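Local coordinates for protein endoglucanase CEL5A (Eubacterium cellulosolvens, PDB 4AFD) that probably binds beta-glucans such as xyloglucan and cellulose chains through a noncatalytic carbohydrate-binding module, holding the endoglucanase near its substrate, at residues L59-W64 against A74-Y79. Residues are numbered along the deposited sequence; the frame is centred on the assembly and turned at random. Where two conformers were deposited one is given.
Sequences LIFARW and AQISPY. With BGC (beta-D-glucopyranose), chain B; BGC (beta-D-glucopyranose), chain C.
With CG1 of Ile60 set anti to the carbonyl carbon (chi1 -45°) and CG of Gln75 anti to the backbone N (chi1 -176°), these two side chains run alongside each other on one face of the sheet, Ile60 CD1 resting 3.6 Å from Gln75 CG. The extended Gln75 chain then carries its amide to the ligand: NE2 donates to O3 of the chain C glucose at 3.1 Å, while OE1 accepts from Trp73 NE1, a second bond that should fix the amide's rotation. The short strands 59-63 and 74-76 run antiparallel, their axes at 168°. Leu59 and Ile76 form one hydrogen-bonded pair, Leu59 N to Ile76 O measuring 3.0 Å, and Phe61 and Ala74 form another, Ala74 N to Phe61 O measuring 2.9 Å; Ile60 and Gln75 are the non-hydrogen-bonded pair between. On the other face Leu59, Phe61, Ala74 and Ile76 are buried, with Phe88 against Leu59 and Ile76. Past the strand end, Trp64 lays one ring face against the chain B glucose, whose C4 stands 3.7 Å above the indole plane, offset toward the rim. Replacing Trp64 with alanine would remove the indole, and the chain B glucose is likely to lose the face it rests on. The pairing is that of an antiparallel beta hairpin, 57-63 with 72-76, which presents Trp64 and Gln75 to the glycan-binding site of this family 65 carbohydrate-binding module.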
loop_
_atom_site.group_PDB
_atom_site.type_symbol
_atom_site.label_atom_id
_atom_site.label_comp_id
_atom_site.label_asym_id
_atom_site.label_seq_id
_atom_site.Cartn_x
_atom_site.Cartn_y
_atom_site.Cartn_z
ATOM N N LEU A 59 0.042 -4.156 -1.587
ATOM C CA LEU A 59 0.519 -2.766 -1.426
ATOM C C LEU A 59 1.385 -2.475 -2.583
ATOM O O LEU A 59 2.224 -3.313 -3.008
ATOM C CB LEU A 59 1.307 -2.662 -0.094
ATOM C CG LEU A 59 1.944 -1.310 0.186
ATOM C CD1 LEU A 59 0.915 -0.210 0.417
ATOM C CD2 LEU A 59 2.816 -1.428 1.394
ATOM N N ILE A 60 1.227 -1.334 -3.234
ATOM C CA ILE A 60 2.022 -0.896 -4.432
ATOM C C ILE A 60 2.810 0.291 -3.995
ATOM O O ILE A 60 2.247 1.321 -3.515
ATOM C CB ILE A 60 1.125 -0.494 -5.597
ATOM C CG1 ILE A 60 -0.089 -1.438 -5.954
ATOM C CG2 ILE A 60 1.996 -0.064 -6.798
ATOM C CD1 ILE A 60 0.482 -2.718 -6.238
ATOM N N PHE A 61 4.135 0.305 -4.229
ATOM C CA PHE A 61 4.962 1.501 -4.271
ATOM C C PHE A 61 5.396 1.724 -5.689
ATOM O O PHE A 61 5.961 0.695 -6.241
ATOM C CB PHE A 61 6.206 1.374 -3.354
ATOM C CG PHE A 61 5.958 1.817 -1.907
ATOM C CD1 PHE A 61 4.808 1.404 -1.162
ATOM C CD2 PHE A 61 6.846 2.661 -1.306
ATOM C CE1 PHE A 61 4.661 1.859 0.142
ATOM C CE2 PHE A 61 6.712 3.040 0.075
ATOM C CZ PHE A 61 5.552 2.654 0.707
ATOM N N ALA A 62 5.186 2.845 -6.355
ATOM C CA ALA A 62 5.491 2.962 -7.774
ATOM C C ALA A 62 6.235 4.230 -8.031
ATOM O O ALA A 62 6.028 5.302 -7.354
ATOM C CB ALA A 62 4.250 2.807 -8.636
ATOM N N ARG A 63 7.112 4.201 -9.043
ATOM C CA ARG A 63 7.788 5.379 -9.632
ATOM C C ARG A 63 7.465 5.379 -11.074
ATOM O O ARG A 63 7.690 4.329 -11.755
ATOM C CB ARG A 63 9.275 5.278 -9.416
ATOM C CG ARG A 63 10.048 6.481 -9.981
ATOM C CD ARG A 63 11.547 6.331 -9.842
ATOM N NE ARG A 63 12.041 5.270 -10.775
ATOM C CZ ARG A 63 13.274 4.785 -10.705
ATOM N NH1 ARG A 63 14.087 5.031 -9.701
ATOM N NH2 ARG A 63 13.659 3.923 -11.634
ATOM N N TRP A 64 6.929 6.425 -11.654
ATOM C CA TRP A 64 6.679 6.455 -13.119
ATOM C C TRP A 64 7.972 6.605 -13.866
ATOM O O TRP A 64 8.914 7.166 -13.373
ATOM C CB TRP A 64 5.677 7.619 -13.446
ATOM C CG TRP A 64 4.504 7.668 -12.500
ATOM C CD1 TRP A 64 3.950 8.831 -11.930
ATOM C CD2 TRP A 64 3.644 6.596 -12.081
ATOM N NE1 TRP A 64 2.856 8.475 -11.189
ATOM C CE2 TRP A 64 2.619 7.172 -11.210
ATOM C CE3 TRP A 64 3.625 5.198 -12.262
ATOM C CZ2 TRP A 64 1.660 6.368 -10.572
ATOM C CZ3 TRP A 64 2.553 4.453 -11.602
ATOM C CH2 TRP A 64 1.640 5.028 -10.801
ATOM N N ALA A 74 6.335 -1.781 -7.617
ATOM C CA ALA A 74 6.688 -2.714 -6.478
ATOM C C ALA A 74 5.340 -3.235 -5.933
ATOM O O ALA A 74 4.749 -2.520 -5.057
ATOM C CB ALA A 74 7.544 -2.042 -5.540
ATOM N N GLN A 75 4.790 -4.260 -6.434
ATOM C CA GLN A 75 3.602 -4.859 -5.923
ATOM C C GLN A 75 3.986 -5.901 -4.895
ATOM O O GLN A 75 4.665 -6.914 -5.269
ATOM C CB GLN A 75 2.883 -5.481 -7.061
ATOM C CG GLN A 75 1.576 -6.077 -6.789
ATOM C CD GLN A 75 0.873 -6.411 -8.022
ATOM O OE1 GLN A 75 0.730 -5.687 -8.985
ATOM N NE2 GLN A 75 0.333 -7.619 -7.981
ATOM N N ILE A 76 3.563 -5.704 -3.660
ATOM C CA ILE A 76 4.027 -6.380 -2.503
ATOM C C ILE A 76 2.789 -7.177 -1.919
ATOM O O ILE A 76 1.802 -6.532 -1.578
ATOM C CB ILE A 76 4.570 -5.205 -1.626
ATOM C CG1 ILE A 76 5.611 -4.351 -2.394
ATOM C CG2 ILE A 76 5.132 -5.727 -0.309
ATOM C CD1 ILE A 76 5.821 -2.915 -1.893
ATOM N N SER A 77 2.907 -8.477 -1.713
ATOM C CA SER A 77 2.046 -9.221 -0.819
ATOM C C SER A 77 2.345 -8.891 0.629
ATOM O O SER A 77 3.444 -8.504 0.938
ATOM C CB SER A 77 2.348 -10.684 -1.037
ATOM O OG SER A 77 2.014 -10.965 -2.360
ATOM N N PRO A 78 1.405 -9.204 1.570
ATOM C CA PRO A 78 1.752 -8.914 2.977
ATOM C C PRO A 78 3.039 -9.608 3.430
ATOM O O PRO A 78 3.276 -10.777 3.052
ATOM C CB PRO A 78 0.561 -9.537 3.705
ATOM C CG PRO A 78 -0.597 -9.374 2.677
ATOM C CD PRO A 78 0.052 -9.618 1.354
ATOM N N TYR A 79 3.814 -8.987 4.259
ATOM C CA TYR A 79 4.898 -9.676 4.932
ATOM C C TYR A 79 4.231 -10.859 5.657
ATOM O O TYR A 79 4.813 -12.023 5.620
ATOM C CB TYR A 79 5.577 -8.737 5.889
ATOM C CG TYR A 79 6.810 -9.365 6.544
ATOM C CD1 TYR A 79 7.813 -9.898 5.756
ATOM C CD2 TYR A 79 6.974 -9.256 7.906
ATOM C CE1 TYR A 79 9.011 -10.418 6.413
ATOM C CE2 TYR A 79 8.135 -9.742 8.606
ATOM C CZ TYR A 79 9.069 -10.312 7.824
ATOM O OH TYR A 79 10.156 -10.827 8.610
HETATM C C2 BGC B . -0.426 6.491 -13.574
HETATM C C3 BGC B . -0.198 7.863 -14.252
HETATM C C4 BGC B . 1.258 7.899 -14.753
HETATM C C5 BGC B . 1.324 6.742 -15.844
HETATM C C6 BGC B . 2.638 6.599 -16.714
HETATM C C1 BGC B . -0.063 5.335 -14.588
HETATM O O2 BGC B . -1.792 6.412 -13.237
HETATM O O3 BGC B . -0.334 8.904 -13.337
HETATM O O4 BGC B . 1.536 9.142 -15.354
HETATM O O5 BGC B . 1.247 5.535 -15.123
HETATM O O6 BGC B . 3.514 7.668 -16.439
HETATM C C2 BGC C . -1.324 -10.526 -12.470
HETATM C C3 BGC C . -1.384 -9.091 -11.824
HETATM C C4 BGC C . -1.127 -8.090 -13.041
HETATM C C5 BGC C . -2.302 -8.298 -14.155
HETATM C C6 BGC C . -1.888 -7.710 -15.527
HETATM C C1 BGC C . -2.646 -10.585 -13.325
HETATM O O1 BGC C . -2.802 -11.890 -13.856
HETATM O O2 BGC C . -1.342 -11.478 -11.423
HETATM O O3 BGC C . -0.485 -8.913 -10.711
HETATM O O4 BGC C . -1.134 -6.741 -12.675
HETATM O O5 BGC C . -2.583 -9.692 -14.470
HETATM O O6 BGC C . -3.069 -7.245 -16.165
#